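Local coordinates for protein D-aminoacyl-tRNA deacylase (Archaeoglobus fulgidus, PDB 1YQE) that probably hydrolyses D-aminoacyl-tRNA to free tRNA and a D-amino acid with the help of zinc ions, so countering the toxicity of mischarged tRNA, at residues 10-15 with 50-55; 17-22 with 165-170; 73-78 with 153-158. All coordinates share one frame; numbering follows the deposited sequence.

Interaction 1 of 3, residues 10-15 with 50-55. With POP (pyrophosphate 2-), chain B.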
loop_
_atom_site.group_PDB
_atom_site.type_symbol
_atom_site.label_atom_id
_atom_site.label_comp_id
_atom_site.label_asym_id
_atom_site.label_seq_id
_atom_site.Cartn_x
_atom_site.Cartn_y
_atom_site.Cartn_z
ATOM N N CYS A 10 8.091 1.472 11.047
ATOM C CA CYS A 10 9.287 1.864 10.306
ATOM C C CYS A 10 10.505 1.060 10.752
ATOM O O CYS A 10 10.483 0.394 11.790
ATOM C CB CYS A 10 9.568 3.361 10.475
ATOM S SG CYS A 10 9.929 3.896 12.162
ATOM N N SER A 11 11.564 1.125 9.952
ATOM C CA SER A 11 12.801 0.412 10.246
ATOM C C SER A 11 13.834 1.371 10.835
ATOM O O SER A 11 14.005 2.491 10.350
ATOM C CB SER A 11 13.351 -0.225 8.967
ATOM O OG SER A 11 14.519 -0.984 9.228
ATOM N N GLU A 12 14.522 0.929 11.882
ATOM C CA GLU A 12 15.533 1.752 12.529
ATOM C C GLU A 12 16.648 2.179 11.578
ATOM O O GLU A 12 17.209 3.264 11.726
ATOM C CB GLU A 12 16.117 1.009 13.737
ATOM C CG GLU A 12 15.167 0.981 14.933
ATOM C CD GLU A 12 15.677 0.144 16.093
ATOM O OE1 GLU A 12 16.854 0.312 16.485
ATOM O OE2 GLU A 12 14.891 -0.676 16.619
ATOM N N SER A 13 16.950 1.341 10.591
ATOM C CA SER A 13 18.005 1.651 9.631
ATOM C C SER A 13 17.525 2.270 8.321
ATOM O O SER A 13 18.302 2.382 7.377
ATOM C CB SER A 13 18.817 0.391 9.315
ATOM O OG SER A 13 17.994 -0.632 8.787
ATOM N N ASP A 14 16.259 2.677 8.259
ATOM C CA ASP A 14 15.721 3.286 7.042
ATOM C C ASP A 14 15.617 4.800 7.199
ATOM O O ASP A 14 14.772 5.299 7.943
ATOM C CB ASP A 14 14.333 2.712 6.725
ATOM C CG ASP A 14 13.810 3.149 5.357
ATOM O OD1 ASP A 14 13.764 4.370 5.079
ATOM O OD2 ASP A 14 13.437 2.262 4.558
ATOM N N THR A 15 16.473 5.526 6.487
ATOM C CA THR A 15 16.478 6.985 6.550
ATOM C C THR A 15 15.102 7.600 6.281
ATOM O O THR A 15 14.650 8.476 7.021
ATOM C CB THR A 15 17.479 7.576 5.537
ATOM O OG1 THR A 15 18.797 7.101 5.836
ATOM C CG2 THR A 15 17.467 9.093 5.605
ATOM N N GLU A 50 8.967 0.935 15.972
ATOM C CA GLU A 50 10.259 0.894 15.316
ATOM C C GLU A 50 10.833 -0.504 15.510
ATOM O O GLU A 50 10.775 -1.062 16.607
ATOM C CB GLU A 50 11.174 1.947 15.940
ATOM C CG GLU A 50 12.255 2.471 15.026
ATOM C CD GLU A 50 12.811 3.804 15.498
ATOM O OE1 GLU A 50 13.689 4.358 14.808
ATOM O OE2 GLU A 50 12.369 4.300 16.557
ATOM N N THR A 51 11.369 -1.074 14.437
ATOM C CA THR A 51 11.952 -2.407 14.487
ATOM C C THR A 51 13.308 -2.374 13.794
ATOM O O THR A 51 13.544 -1.532 12.931
ATOM C CB THR A 51 11.055 -3.437 13.771
ATOM O OG1 THR A 51 11.649 -4.736 13.865
ATOM C CG2 THR A 51 10.891 -3.072 12.295
ATOM N N LYS A 52 14.199 -3.280 14.181
ATOM C CA LYS A 52 15.521 -3.338 13.575
ATOM C C LYS A 52 15.497 -4.237 12.347
ATOM O O LYS A 52 16.480 -4.344 11.622
ATOM C CB LYS A 52 16.560 -3.846 14.585
ATOM C CG LYS A 52 16.885 -2.840 15.691
ATOM C CD LYS A 52 18.121 -3.239 16.496
ATOM C CE LYS A 52 17.850 -4.434 17.400
ATOM N NZ LYS A 52 16.856 -4.108 18.460
ATOM N N GLU A 53 14.359 -4.876 12.115
ATOM C CA GLU A 53 14.211 -5.763 10.968
ATOM C C GLU A 53 14.003 -5.002 9.668
ATOM O O GLU A 53 13.442 -3.903 9.654
ATOM C CB GLU A 53 13.014 -6.689 11.159
ATOM C CG GLU A 53 13.054 -7.557 12.395
ATOM C CD GLU A 53 11.810 -8.407 12.518
ATOM O OE1 GLU A 53 11.688 -9.154 13.510
ATOM O OE2 GLU A 53 10.949 -8.326 11.617
ATOM N N ARG A 54 14.465 -5.596 8.575
ATOM C CA ARG A 54 14.276 -5.022 7.253
ATOM C C ARG A 54 12.797 -5.327 6.993
ATOM O O ARG A 54 12.377 -6.478 7.100
ATOM C CB ARG A 54 15.164 -5.756 6.246
ATOM C CG ARG A 54 14.993 -5.317 4.811
ATOM C CD ARG A 54 15.500 -3.906 4.587
ATOM N NE ARG A 54 15.516 -3.558 3.169
ATOM C CZ ARG A 54 16.188 -4.236 2.246
ATOM N NH1 ARG A 54 16.900 -5.299 2.592
ATOM N NH2 ARG A 54 16.157 -3.848 0.979
ATOM N N LEU A 55 12.006 -4.311 6.670
ATOM C CA LEU A 55 10.573 -4.514 6.452
ATOM C C LEU A 55 10.165 -5.606 5.463
ATOM O O LEU A 55 9.273 -6.395 5.759
ATOM C CB LEU A 55 9.902 -3.190 6.064
ATOM C CG LEU A 55 10.053 -2.060 7.092
ATOM C CD1 LEU A 55 9.202 -0.868 6.676
ATOM C CD2 LEU A 55 9.639 -2.552 8.469
HETATM P P1 POP B . 14.087 -1.951 -0.421
HETATM O O1 POP B . 15.300 -1.483 -1.209
HETATM O O2 POP B . 14.296 -1.587 1.053
HETATM O O3 POP B . 13.916 -3.461 -0.510
HETATM O O POP B . 12.704 -1.160 -0.893
HETATM P P2 POP B . 11.882 -1.464 -2.305
HETATM O O4 POP B . 12.570 -2.470 -3.188
HETATM O O5 POP B . 11.701 -0.184 -3.053
HETATM O O6 POP B . 10.440 -1.955 -1.786
#
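The carboxylate of Glu12 has Lys52 CG lying above it, almost equally far from CD, OE1 and OE2 and 3.1 Å from OE2; it stands nearly upright (77°) to the carboxylate of Glu50, whose CG comes within 3.3 Å of Glu12 CG. The guanidinium of Arg54 has O1 of the bound pyrophosphate at its edge, in plane, and both NE and NH2 donate to O2. These groups gather where strands 6-11 and 47-51, parallel neighbours in a mixed sheet, run out into loops. Thr51 N bonds to Cys10 O and Glu12 N to Thr51 O (2.8 Å), carrying the pairing one residue past the end of strand 6-11. With CG beside its own backbone N (chi1 -75°) and the chain then extended, Glu12 lays its aliphatic part across Glu50 and its charge near Lys52, whose NZ is 4.4 Å from OE2, too far for a salt bridge. Were Glu12 replaced by an alanine, Lys52 would probably lose the opposite charge near its NZ, and Glu50 CG the carbon chain lying across it. The buried charge of Glu50 is instead answered by Lys21, Gln18 and Tyr41. A type I turn, Ser11 to Asp14, then leads into helix 15-24, with Asp14 as its N-cap. Threonine suits its place because its hydroxyl can fold back on the main chain: Thr51 OG1 accepts from Glu53 N at 3.2 Å, an ST turn.

Interaction 2 of 3, residues 17-22 with 165-170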
loop_
_atom_site.group_PDB
_atom_site.type_symbol
_atom_site.label_atom_id
_atom_site.label_comp_id
_atom_site.label_asym_id
_atom_site.label_seq_id
_atom_site.Cartn_x
_atom_site.Cartn_y
_atom_site.Cartn_z
ATOM N N GLY A 17 12.129 6.124 6.454
ATOM C CA GLY A 17 11.237 5.740 7.532
ATOM C C GLY A 17 11.463 6.569 8.785
ATOM O O GLY A 17 10.509 6.971 9.454
ATOM N N GLN A 18 12.728 6.826 9.105
ATOM C CA GLN A 18 13.077 7.608 10.285
ATOM C C GLN A 18 12.616 9.059 10.191
ATOM O O GLN A 18 12.114 9.610 11.165
ATOM C CB GLN A 18 14.592 7.564 10.527
ATOM C CG GLN A 18 15.093 6.219 11.019
ATOM C CD GLN A 18 14.420 5.805 12.309
ATOM O OE1 GLN A 18 14.489 6.517 13.307
ATOM N NE2 GLN A 18 13.755 4.655 12.296
ATOM N N ASN A 19 12.795 9.684 9.029
ATOM C CA ASN A 19 12.371 11.071 8.874
ATOM C C ASN A 19 10.853 11.175 8.946
ATOM O O ASN A 19 10.316 12.150 9.479
ATOM C CB ASN A 19 12.877 11.661 7.557
ATOM C CG ASN A 19 14.370 11.934 7.578
ATOM O OD1 ASN A 19 14.919 12.356 8.597
ATOM N ND2 ASN A 19 15.031 11.705 6.453
ATOM N N ILE A 20 10.163 10.173 8.410
ATOM C CA ILE A 20 8.708 10.161 8.449
ATOM C C ILE A 20 8.319 10.048 9.915
ATOM O O ILE A 20 7.434 10.760 10.394
ATOM C CB ILE A 20 8.117 8.956 7.655
ATOM C CG1 ILE A 20 8.374 9.151 6.154
ATOM C CG2 ILE A 20 6.614 8.818 7.942
ATOM C CD1 ILE A 20 8.022 7.955 5.292
ATOM N N LYS A 21 9.010 9.163 10.626
ATOM C CA LYS A 21 8.751 8.952 12.046
ATOM C C LYS A 21 8.912 10.244 12.841
ATOM O O LYS A 21 8.039 10.603 13.630
ATOM C CB LYS A 21 9.703 7.903 12.619
ATOM C CG LYS A 21 9.432 7.604 14.083
ATOM C CD LYS A 21 10.574 6.843 14.736
ATOM C CE LYS A 21 11.813 7.716 14.875
ATOM N NZ LYS A 21 12.922 6.983 15.541
ATOM N N ASP A 22 10.033 10.934 12.639
ATOM C CA ASP A 22 10.281 12.183 13.356
ATOM C C ASP A 22 9.152 13.193 13.170
ATOM O O ASP A 22 8.790 13.906 14.105
ATOM C CB ASP A 22 11.605 12.814 12.918
ATOM C CG ASP A 22 12.812 12.004 13.355
ATOM O OD1 ASP A 22 12.813 11.506 14.501
ATOM O OD2 ASP A 22 13.766 11.877 12.560
ATOM N N LYS A 165 16.603 11.205 2.223
ATOM C CA LYS A 165 17.045 12.171 3.219
ATOM C C LYS A 165 16.266 13.481 3.139
ATOM O O LYS A 165 16.473 14.383 3.954
ATOM C CB LYS A 165 18.539 12.456 3.045
ATOM C CG LYS A 165 19.433 11.239 3.232
ATOM C CD LYS A 165 20.901 11.622 3.122
ATOM C CE LYS A 165 21.809 10.434 3.392
ATOM N NZ LYS A 165 21.544 9.824 4.729
ATOM N N ASP A 166 15.369 13.580 2.160
ATOM C CA ASP A 166 14.569 14.785 1.963
ATOM C C ASP A 166 13.625 14.986 3.147
ATOM O O ASP A 166 12.635 14.269 3.292
ATOM C CB ASP A 166 13.768 14.667 0.663
ATOM C CG ASP A 166 13.187 15.995 0.208
ATOM O OD1 ASP A 166 12.636 16.726 1.051
ATOM O OD2 ASP A 166 13.271 16.303 -1.001
ATOM N N ARG A 167 13.937 15.971 3.985
ATOM C CA ARG A 167 13.134 16.271 5.168
ATOM C C ARG A 167 11.695 16.666 4.855
ATOM O O ARG A 167 10.762 16.174 5.486
ATOM C CB ARG A 167 13.787 17.395 5.976
ATOM C CG ARG A 167 14.265 16.989 7.363
ATOM C CD ARG A 167 15.396 15.974 7.297
ATOM N NE ARG A 167 16.045 15.804 8.596
ATOM C CZ ARG A 167 17.042 14.959 8.831
ATOM N NH1 ARG A 167 17.515 14.194 7.855
ATOM N NH2 ARG A 167 17.575 14.882 10.043
ATOM N N GLU A 168 11.514 17.563 3.892
ATOM C CA GLU A 168 10.174 18.008 3.543
ATOM C C GLU A 168 9.336 16.929 2.878
ATOM O O GLU A 168 8.121 16.880 3.071
ATOM C CB GLU A 168 10.230 19.239 2.643
ATOM C CG GLU A 168 8.856 19.699 2.207
ATOM C CD GLU A 168 8.856 21.106 1.670
ATOM O OE1 GLU A 168 9.842 21.498 1.008
ATOM O OE2 GLU A 168 7.858 21.815 1.898
ATOM N N ALA A 169 9.972 16.073 2.085
ATOM C CA ALA A 169 9.245 14.994 1.430
ATOM C C ALA A 169 8.640 14.110 2.520
ATOM O O ALA A 169 7.482 13.700 2.430
ATOM C CB ALA A 169 10.188 14.169 0.540
ATOM N N ALA A 170 9.427 13.839 3.559
ATOM C CA ALA A 170 8.972 13.003 4.669
ATOM C C ALA A 170 7.868 13.697 5.457
ATOM O O ALA A 170 6.969 13.045 5.986
ATOM C CB ALA A 170 10.137 12.678 5.593
HETATM O O HOH W 1 13.021 11.831 4.131
#
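Asn19 reaches from helix 15-24 toward the first turn of helix 167-182, and its atoms meet a different partner at each step. CB rests on Ala170 CB, 3.5 Å away. Beyond it CG sits beside the backbone N (chi1 -73°), which sends the amide over the start of the second helix. There OD1 stands above one face of the Arg167 guanidinium, 3.2 Å from its plane and offset toward the rim; NH1 is close, but the angle is too poor for a hydrogen bond, and the amide and guanidinium planes are inclined at 51°. ND2 completes the path: it donates to a water at 3.1 Å, the water in turn donates a hydrogen bond to Asp166 O at 2.6 Å, and ND2 also bonds to Trp164 O. Asparagine suits the place because one short side chain offers a carbon to the alanine and an N-H to main-chain oxygens before the helix. Ala170 is equally apt. Its single methyl also meets Ile20 CG1 at 4.0 Å, and its small size lets the CA atoms of Ile20 and Ala170 come within 4.7 Å. The helix start that receives Asn19 is itself closed by Asp166, whose OD1 accepts from Ala169 N (2.9 Å) from above the carboxylate plane. Together they form an N-capped helix start with the flank of helix 15-24 packed against it, in the helix layer lying on the mixed sheet.

Interaction 3 of 3, residues 73-78 with 153-158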
loop_
_atom_site.group_PDB
_atom_site.type_symbol
_atom_site.label_atom_id
_atom_site.label_comp_id
_atom_site.label_asym_id
_atom_site.label_seq_id
_atom_site.Cartn_x
_atom_site.Cartn_y
_atom_site.Cartn_z
ATOM N N GLU A 73 -4.801 -1.762 11.810
ATOM C CA GLU A 73 -4.067 -1.805 10.556
ATOM C C GLU A 73 -2.669 -1.238 10.712
ATOM O O GLU A 73 -2.356 -0.576 11.702
ATOM C CB GLU A 73 -4.808 -1.021 9.466
ATOM C CG GLU A 73 -4.630 0.491 9.544
ATOM C CD GLU A 73 -5.217 1.209 8.341
ATOM O OE1 GLU A 73 -6.395 1.622 8.398
ATOM O OE2 GLU A 73 -4.503 1.346 7.329
ATOM N N ILE A 74 -1.836 -1.497 9.712
ATOM C CA ILE A 74 -0.465 -1.018 9.700
ATOM C C ILE A 74 -0.167 -0.178 8.468
ATOM O O ILE A 74 -0.556 -0.523 7.355
ATOM C CB ILE A 74 0.549 -2.189 9.700
ATOM C CG1 ILE A 74 0.412 -3.009 10.983
ATOM C CG2 ILE A 74 1.972 -1.652 9.568
ATOM C CD1 ILE A 74 1.282 -4.270 10.992
ATOM N N LEU A 75 0.511 0.941 8.687
ATOM C CA LEU A 75 0.955 1.794 7.600
ATOM C C LEU A 75 2.480 1.710 7.675
ATOM O O LEU A 75 3.101 2.306 8.560
ATOM C CB LEU A 75 0.500 3.244 7.791
ATOM C CG LEU A 75 -0.991 3.544 7.605
ATOM C CD1 LEU A 75 -1.731 3.362 8.924
ATOM C CD2 LEU A 75 -1.162 4.971 7.123
ATOM N N PHE A 76 3.081 0.930 6.779
ATOM C CA PHE A 76 4.533 0.798 6.756
ATOM C C PHE A 76 5.111 2.040 6.104
ATOM O O PHE A 76 4.707 2.404 5.001
ATOM C CB PHE A 76 4.968 -0.421 5.937
ATOM C CG PHE A 76 4.619 -1.736 6.565
ATOM C CD1 PHE A 76 3.565 -2.494 6.076
ATOM C CD2 PHE A 76 5.364 -2.231 7.636
ATOM C CE1 PHE A 76 3.253 -3.733 6.640
ATOM C CE2 PHE A 76 5.059 -3.465 8.207
ATOM C CZ PHE A 76 4.002 -4.217 7.707
ATOM N N ALA A 77 6.052 2.685 6.789
ATOM C CA ALA A 77 6.701 3.886 6.278
ATOM C C ALA A 77 8.104 3.453 5.885
ATOM O O ALA A 77 8.873 2.997 6.726
ATOM C CB ALA A 77 6.757 4.956 7.361
ATOM N N SER A 78 8.437 3.589 4.608
ATOM C CA SER A 78 9.740 3.156 4.143
ATOM C C SER A 78 10.226 3.907 2.917
ATOM O O SER A 78 9.494 4.672 2.298
ATOM C CB SER A 78 9.686 1.657 3.826
ATOM O OG SER A 78 10.753 1.269 2.974
ATOM N N ALA A 153 -0.271 -1.562 4.107
ATOM C CA ALA A 153 0.216 -1.003 2.852
ATOM C C ALA A 153 1.527 -0.285 3.133
ATOM O O ALA A 153 1.827 0.046 4.285
ATOM C CB ALA A 153 -0.812 -0.026 2.256
ATOM N N PHE A 154 2.314 -0.068 2.082
ATOM C CA PHE A 154 3.588 0.624 2.199
ATOM C C PHE A 154 3.467 2.025 1.606
ATOM O O PHE A 154 2.986 2.195 0.484
ATOM C CB PHE A 154 4.694 -0.135 1.455
ATOM C CG PHE A 154 5.283 -1.271 2.240
ATOM C CD1 PHE A 154 4.530 -2.406 2.523
ATOM C CD2 PHE A 154 6.595 -1.205 2.696
ATOM C CE1 PHE A 154 5.083 -3.463 3.253
ATOM C CE2 PHE A 154 7.151 -2.251 3.421
ATOM C CZ PHE A 154 6.392 -3.383 3.701
ATOM N N TYR A 155 3.896 3.013 2.381
ATOM C CA TYR A 155 3.869 4.416 1.980
ATOM C C TYR A 155 5.335 4.805 1.911
ATOM O O TYR A 155 6.012 4.857 2.934
ATOM C CB TYR A 155 3.113 5.223 3.035
ATOM C CG TYR A 155 1.727 4.670 3.285
ATOM C CD1 TYR A 155 1.534 3.527 4.069
ATOM C CD2 TYR A 155 0.615 5.242 2.676
ATOM C CE1 TYR A 155 0.257 2.967 4.228
ATOM C CE2 TYR A 155 -0.649 4.701 2.826
ATOM C CZ TYR A 155 -0.827 3.564 3.600
ATOM O OH TYR A 155 -2.093 3.043 3.724
ATOM N N GLU A 156 5.825 5.076 0.703
ATOM C CA GLU A 156 7.240 5.358 0.534
ATOM C C GLU A 156 7.626 6.636 -0.199
ATOM O O GLU A 156 6.788 7.335 -0.771
ATOM C CB GLU A 156 7.885 4.167 -0.184
ATOM C CG GLU A 156 7.362 2.818 0.296
ATOM C CD GLU A 156 7.919 1.640 -0.484
ATOM O OE1 GLU A 156 8.233 1.798 -1.686
ATOM O OE2 GLU A 156 8.032 0.548 0.105
ATOM N N ILE A 157 8.930 6.901 -0.173
ATOM C CA ILE A 157 9.543 8.045 -0.831
ATOM C C ILE A 157 10.665 7.475 -1.691
ATOM O O ILE A 157 11.545 6.783 -1.169
ATOM C CB ILE A 157 10.180 9.009 0.185
ATOM C CG1 ILE A 157 9.111 9.552 1.130
ATOM C CG2 ILE A 157 10.877 10.148 -0.543
ATOM C CD1 ILE A 157 9.670 10.458 2.211
ATOM N N GLY A 158 10.627 7.700 -2.982
ATOM C CA GLY A 158 11.924 7.534 -3.617
ATOM C C GLY A 158 12.348 8.533 -4.682
ATOM O O GLY A 158 11.800 9.629 -4.802
HETATM O O HOH W 2 -2.253 1.101 5.785
#
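Phe76 and Phe154 form the dense part of this contact, an offset stack with centroids 4.5 Å apart and planes inclined at 21°. The pair is shifted so far that Phe76 CB sits over the centre of the Phe154 ring, 3.6 Å from its centroid, while Phe154 CZ lies over the rim of Phe76; Ile74 CG2 covers the opposite face of Phe76. Flat, apolar rings suit this buried position, and the backbone beneath is firmly joined: Phe76 N bonds to Ala153 O, and Tyr155 N to Phe76 O at 2.8 Å in an almost straight line (173°). This is parallel pairing between strands 73-81 and 152-159 in the middle of the mixed sheet. Toward both ends it slackens, the bonds from Ala153 N to Ile74 O and from Ile157 N to Ser78 O being weak. The other face, with Leu75 and Tyr155, is packed by helix 114-125; Leu75 CD2 lies over the tyrosine ring, offset toward its rim. At the edge of this ring a water ties the polar atoms together: Tyr155 OH donates to it at 2.8 Å, and it donates to Glu73 OE2 and Ile74 O. On the phenylalanine face, Glu156 lines the pyrophosphate pocket.

The three contacts form a compact triangle, their centres 12 to 13 Å apart. Interactions 1 and 3 belong to the same mixed sheet, where strands 6-11 and 73-81 are neighbours, and Asp14 probably bonds to Ser78 between them. Interaction 2 adds the helix layer: helix 15-24 directly follows strand 6-11, and Ile20 and Ala170 pack against Ala77 and Ile157 of the sheet. Along the chain, interaction 1 closes before interaction 3 opens, interaction 3 is nested inside the loop closed by interaction 2, and interactions 1 and 2 interleave. Because both pairs sit in one sheet, Arg54 from interaction 1 and Glu156 from interaction 3 can meet at one pyrophosphate pocket, completed by Ile56, Arg79, His80, Ser81 and His143.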